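Long-range contact in esterase (Alcaligenes sp., PDB 1QLW), which probably hydrolyses carboxylic ester bonds as a bacterial esterase of the alpha/beta hydrolase fold: residues 183-195 with 211-223. Sequence-based numbering, arbitrary orientation.
Sequences PNPTVANLSKLAI and YPFQTAAMNPKGI
Tyr211 lies across the start of helix 185-195. Its ring meets Val187 CG2 at its CG, 3.8 Å away, and Thr186 CB at its CE2. CB of Asn184 approaches OH and CZ. The hydroxyl hydrogen-bonds Gln104, and Thr186 OG1 bonds the backbone of Ser105, so both polar groups are satisfied beside the apolar contact. Without the ring, as with an alanine here, a gap would probably open beside Val187 and Thr186, and Gln104 would lose its hydroxyl partner. Gln214 reaches past Val187, and water joins its OE1 to Asn184 N. Thr215 OG1 lies 3.0 Å from Val187 O and 3.1 Å from Tyr211 O; its single proton can serve either. With chi1 at -60°, CG2 stands anti to the backbone N and meets Ser191 N at 3.4 Å. Met218 closes the hole around Val187, its CE 3.8 Å from Val187 CG1. After the helix, Asn219 OD1 accepts from Lys221 N in an Asx turn. One water links Ser191 OG to the carbonyls of Asn219 and Lys221. Ala194 CB rests 3.6 Å from Gly222 O. Gly222 has a positive phi of 82°, which favours glycine. The helices cross at -64°, and strand 200-205 joins them in sequence; Ala194 and Pro212 both touch it. The interface is mixed: the Val187 knob fills an largely apolar hole, while the shared Thr215 hydroxyl and ordered waters meet polar atoms.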
loop_
_atom_site.group_PDB
_atom_site.type_symbol
_atom_site.label_atom_id
_atom_site.label_comp_id
_atom_site.label_asym_id
_atom_site.label_seq_id
_atom_site.Cartn_x
_atom_site.Cartn_y
_atom_site.Cartn_z
ATOM N N PRO A 183 -3.029 23.111 -2.337
ATOM C CA PRO A 183 -2.602 21.870 -2.959
ATOM C C PRO A 183 -2.489 20.720 -1.983
ATOM O O PRO A 183 -2.192 20.869 -0.791
ATOM C CB PRO A 183 -1.200 22.221 -3.504
ATOM C CG PRO A 183 -1.308 23.686 -3.800
ATOM C CD PRO A 183 -2.096 24.228 -2.653
ATOM N N ASN A 184 -2.775 19.530 -2.490
ATOM C CA ASN A 184 -2.720 18.337 -1.643
ATOM C C ASN A 184 -1.316 18.197 -1.093
ATOM O O ASN A 184 -0.343 18.532 -1.762
ATOM C CB ASN A 184 -3.098 17.147 -2.540
ATOM C CG ASN A 184 -3.215 15.855 -1.755
ATOM O OD1 ASN A 184 -4.310 15.542 -1.230
ATOM N ND2 ASN A 184 -2.143 15.143 -1.656
ATOM N N PRO A 185 -1.151 17.646 0.105
ATOM C CA PRO A 185 0.170 17.433 0.692
ATOM C C PRO A 185 1.120 16.622 -0.159
ATOM O O PRO A 185 2.357 16.748 -0.044
ATOM C CB PRO A 185 -0.126 16.766 2.040
ATOM C CG PRO A 185 -1.466 17.320 2.419
ATOM C CD PRO A 185 -2.206 17.336 1.101
ATOM N N THR A 186 0.604 15.790 -1.076
ATOM C CA THR A 186 1.465 15.067 -2.001
ATOM C C THR A 186 2.358 16.023 -2.780
ATOM O O THR A 186 3.486 15.675 -3.122
ATOM C CB THR A 186 0.611 14.223 -2.965
ATOM O OG1 THR A 186 -0.223 13.317 -2.232
ATOM C CG2 THR A 186 1.455 13.423 -3.918
ATOM N N VAL A 187 1.847 17.193 -3.142
ATOM C CA VAL A 187 2.607 18.146 -3.955
ATOM C C VAL A 187 3.917 18.538 -3.316
ATOM O O VAL A 187 4.978 18.456 -3.960
ATOM C CB VAL A 187 1.707 19.365 -4.239
ATOM C CG1 VAL A 187 2.520 20.503 -4.856
ATOM C CG2 VAL A 187 0.566 18.957 -5.173
ATOM N N ALA A 188 3.896 18.975 -2.044
ATOM C CA ALA A 188 5.136 19.319 -1.378
ATOM C C ALA A 188 6.038 18.102 -1.216
ATOM O O ALA A 188 7.259 18.199 -1.290
ATOM C CB ALA A 188 4.857 19.913 -0.012
ATOM N N ASN A 189 5.450 16.935 -0.957
ATOM C CA ASN A 189 6.244 15.717 -0.817
ATOM C C ASN A 189 6.928 15.335 -2.119
ATOM O O ASN A 189 8.056 14.831 -2.093
ATOM C CB ASN A 189 5.374 14.585 -0.280
ATOM C CG ASN A 189 5.023 14.813 1.181
ATOM O OD1 ASN A 189 5.809 15.388 1.922
ATOM N ND2 ASN A 189 3.852 14.338 1.567
ATOM N N LEU A 190 6.285 15.590 -3.268
ATOM C CA LEU A 190 6.942 15.308 -4.541
ATOM C C LEU A 190 8.150 16.226 -4.732
ATOM O O LEU A 190 9.132 15.790 -5.340
ATOM C CB LEU A 190 5.973 15.459 -5.704
ATOM C CG LEU A 190 4.897 14.363 -5.768
ATOM C CD1 LEU A 190 3.816 14.777 -6.760
ATOM C CD2 LEU A 190 5.494 13.027 -6.152
ATOM N N SER A 191 8.101 17.465 -4.239
ATOM C CA SER A 191 9.281 18.328 -4.335
ATOM C C SER A 191 10.407 17.756 -3.480
ATOM O O SER A 191 11.546 17.666 -3.928
ATOM C CB SER A 191 8.949 19.739 -3.875
ATOM O OG SER A 191 10.126 20.517 -3.771
ATOM N N LYS A 192 10.090 17.346 -2.243
ATOM C CA LYS A 192 11.131 16.749 -1.404
ATOM C C LYS A 192 11.728 15.544 -2.091
ATOM O O LYS A 192 12.946 15.339 -2.043
ATOM C CB LYS A 192 10.529 16.375 -0.052
ATOM C CG LYS A 192 10.174 17.581 0.801
ATOM C CD LYS A 192 9.526 17.177 2.122
ATOM C CE LYS A 192 9.450 18.408 3.027
ATOM N NZ LYS A 192 8.853 18.092 4.346
ATOM N N LEU A 193 10.889 14.681 -2.687
ATOM C CA LEU A 193 11.404 13.509 -3.377
ATOM C C LEU A 193 12.273 13.879 -4.567
ATOM O O LEU A 193 13.359 13.323 -4.756
ATOM C CB LEU A 193 10.243 12.615 -3.808
ATOM C CG LEU A 193 10.619 11.336 -4.564
ATOM C CD1 LEU A 193 11.508 10.426 -3.749
ATOM C CD2 LEU A 193 9.378 10.595 -5.040
ATOM N N ALA A 194 11.808 14.824 -5.387
ATOM C CA ALA A 194 12.596 15.235 -6.554
ATOM C C ALA A 194 13.962 15.772 -6.151
ATOM O O ALA A 194 14.966 15.516 -6.829
ATOM C CB ALA A 194 11.823 16.229 -7.391
ATOM N N ILE A 195 14.000 16.557 -5.080
ATOM C CA ILE A 195 15.264 17.120 -4.591
ATOM C C ILE A 195 16.158 16.004 -4.093
ATOM O O ILE A 195 17.357 15.973 -4.371
ATOM C CB ILE A 195 14.977 18.183 -3.524
ATOM C CG1 ILE A 195 14.299 19.397 -4.179
ATOM C CG2 ILE A 195 16.238 18.610 -2.793
ATOM C CD1 ILE A 195 13.682 20.358 -3.181
ATOM N N TYR A 211 -0.738 17.789 -10.016
ATOM C CA TYR A 211 0.279 17.812 -8.968
ATOM C C TYR A 211 1.671 18.180 -9.417
ATOM O O TYR A 211 2.281 19.051 -8.793
ATOM C CB TYR A 211 0.336 16.520 -8.152
ATOM C CG TYR A 211 -0.847 16.132 -7.309
ATOM C CD1 TYR A 211 -2.020 16.868 -7.182
ATOM C CD2 TYR A 211 -0.758 14.960 -6.551
ATOM C CE1 TYR A 211 -3.066 16.415 -6.392
ATOM C CE2 TYR A 211 -1.781 14.510 -5.748
ATOM C CZ TYR A 211 -2.948 15.245 -5.670
ATOM O OH TYR A 211 -4.017 14.841 -4.903
ATOM N N PRO A 212 2.233 17.543 -10.440
ATOM C CA PRO A 212 3.618 17.869 -10.800
ATOM C C PRO A 212 3.820 19.315 -11.176
ATOM O O PRO A 212 4.898 19.868 -10.955
ATOM C CB PRO A 212 3.946 16.933 -11.954
ATOM C CG PRO A 212 2.921 15.889 -11.935
ATOM C CD PRO A 212 1.707 16.410 -11.222
ATOM N N PHE A 213 2.805 19.912 -11.797
ATOM C CA PHE A 213 2.882 21.312 -12.180
ATOM C C PHE A 213 2.864 22.218 -10.962
ATOM O O PHE A 213 3.547 23.237 -10.923
ATOM C CB PHE A 213 1.728 21.659 -13.128
ATOM C CG PHE A 213 1.688 20.796 -14.356
ATOM C CD1 PHE A 213 2.594 20.982 -15.391
ATOM C CD2 PHE A 213 0.756 19.789 -14.476
ATOM C CE1 PHE A 213 2.549 20.191 -16.530
ATOM C CE2 PHE A 213 0.688 19.000 -15.605
ATOM C CZ PHE A 213 1.593 19.203 -16.636
ATOM N N GLN A 214 2.039 21.864 -9.956
ATOM C CA GLN A 214 2.046 22.598 -8.702
ATOM C C GLN A 214 3.372 22.400 -7.978
ATOM O O GLN A 214 3.896 23.337 -7.359
ATOM C CB GLN A 214 0.864 22.148 -7.834
ATOM C CG GLN A 214 -0.457 22.545 -8.457
ATOM C CD GLN A 214 -1.670 22.013 -7.745
ATOM O OE1 GLN A 214 -1.589 21.016 -7.018
ATOM N NE2 GLN A 214 -2.825 22.627 -7.942
ATOM N N THR A 215 3.949 21.209 -8.021
ATOM C CA THR A 215 5.251 20.965 -7.404
ATOM C C THR A 215 6.280 21.882 -8.055
ATOM O O THR A 215 7.045 22.552 -7.349
ATOM C CB THR A 215 5.653 19.497 -7.575
ATOM O OG1 THR A 215 4.674 18.659 -6.938
ATOM C CG2 THR A 215 7.013 19.218 -6.969
ATOM N N ALA A 216 6.303 21.918 -9.393
ATOM C CA ALA A 216 7.299 22.705 -10.097
ATOM C C ALA A 216 7.161 24.194 -9.833
ATOM O O ALA A 216 8.170 24.901 -9.747
ATOM C CB ALA A 216 7.247 22.397 -11.586
ATOM N N ALA A 217 5.922 24.673 -9.705
ATOM C CA ALA A 217 5.709 26.084 -9.380
ATOM C C ALA A 217 6.229 26.388 -7.979
ATOM O O ALA A 217 6.782 27.471 -7.727
ATOM C CB ALA A 217 4.240 26.435 -9.488
ATOM N N MET A 218 6.064 25.461 -7.032
ATOM C CA MET A 218 6.551 25.660 -5.670
ATOM C C MET A 218 8.078 25.679 -5.649
ATOM O O MET A 218 8.702 26.528 -5.008
ATOM C CB MET A 218 5.984 24.562 -4.787
ATOM C CG MET A 218 6.379 24.570 -3.327
ATOM S SD MET A 218 5.934 23.020 -2.489
ATOM C CE MET A 218 4.163 23.086 -2.685
ATOM N N ASN A 219 8.690 24.750 -6.366
ATOM C CA ASN A 219 10.148 24.638 -6.438
ATOM C C ASN A 219 10.497 23.763 -7.630
ATOM O O ASN A 219 10.125 22.588 -7.648
ATOM C CB ASN A 219 10.650 24.020 -5.134
ATOM C CG ASN A 219 12.150 24.038 -5.023
ATOM O OD1 ASN A 219 12.836 24.235 -6.036
ATOM N ND2 ASN A 219 12.701 23.891 -3.823
ATOM N N PRO A 220 11.162 24.288 -8.658
ATOM C CA PRO A 220 11.465 23.495 -9.832
ATOM C C PRO A 220 12.610 22.512 -9.633
ATOM O O PRO A 220 12.865 21.685 -10.525
ATOM C CB PRO A 220 11.830 24.548 -10.878
ATOM C CG PRO A 220 12.393 25.661 -10.067
ATOM C CD PRO A 220 11.586 25.702 -8.786
ATOM N N LYS A 221 13.336 22.585 -8.531
ATOM C CA LYS A 221 14.524 21.775 -8.334
ATOM C C LYS A 221 14.237 20.283 -8.410
ATOM O O LYS A 221 13.358 19.750 -7.753
ATOM C CB LYS A 221 15.189 22.101 -6.998
ATOM C CG LYS A 221 16.499 21.370 -6.745
ATOM C CD LYS A 221 17.216 21.929 -5.525
ATOM C CE LYS A 221 18.571 21.263 -5.353
ATOM N NZ LYS A 221 19.259 21.086 -6.662
ATOM N N GLY A 222 15.013 19.612 -9.242
ATOM C CA GLY A 222 14.935 18.165 -9.387
ATOM C C GLY A 222 13.840 17.657 -10.304
ATOM O O GLY A 222 13.687 16.431 -10.434
ATOM N N ILE A 223 13.074 18.550 -10.938
ATOM C CA ILE A 223 11.995 18.112 -11.817
ATOM C C ILE A 223 12.493 18.133 -13.247
ATOM O O ILE A 223 12.649 19.199 -13.857
ATOM C CB ILE A 223 10.733 18.967 -11.657
ATOM C CG1 ILE A 223 10.330 18.947 -10.183
ATOM C CG2 ILE A 223 9.620 18.465 -12.570
ATOM C CD1 ILE A 223 9.137 19.785 -9.840
HETATM O O HOH W 1 -3.300 19.715 -5.275
HETATM O O HOH W 2 11.086 20.431 -6.307
HETATM O O HOH W 3 18.584 18.149 -5.703
#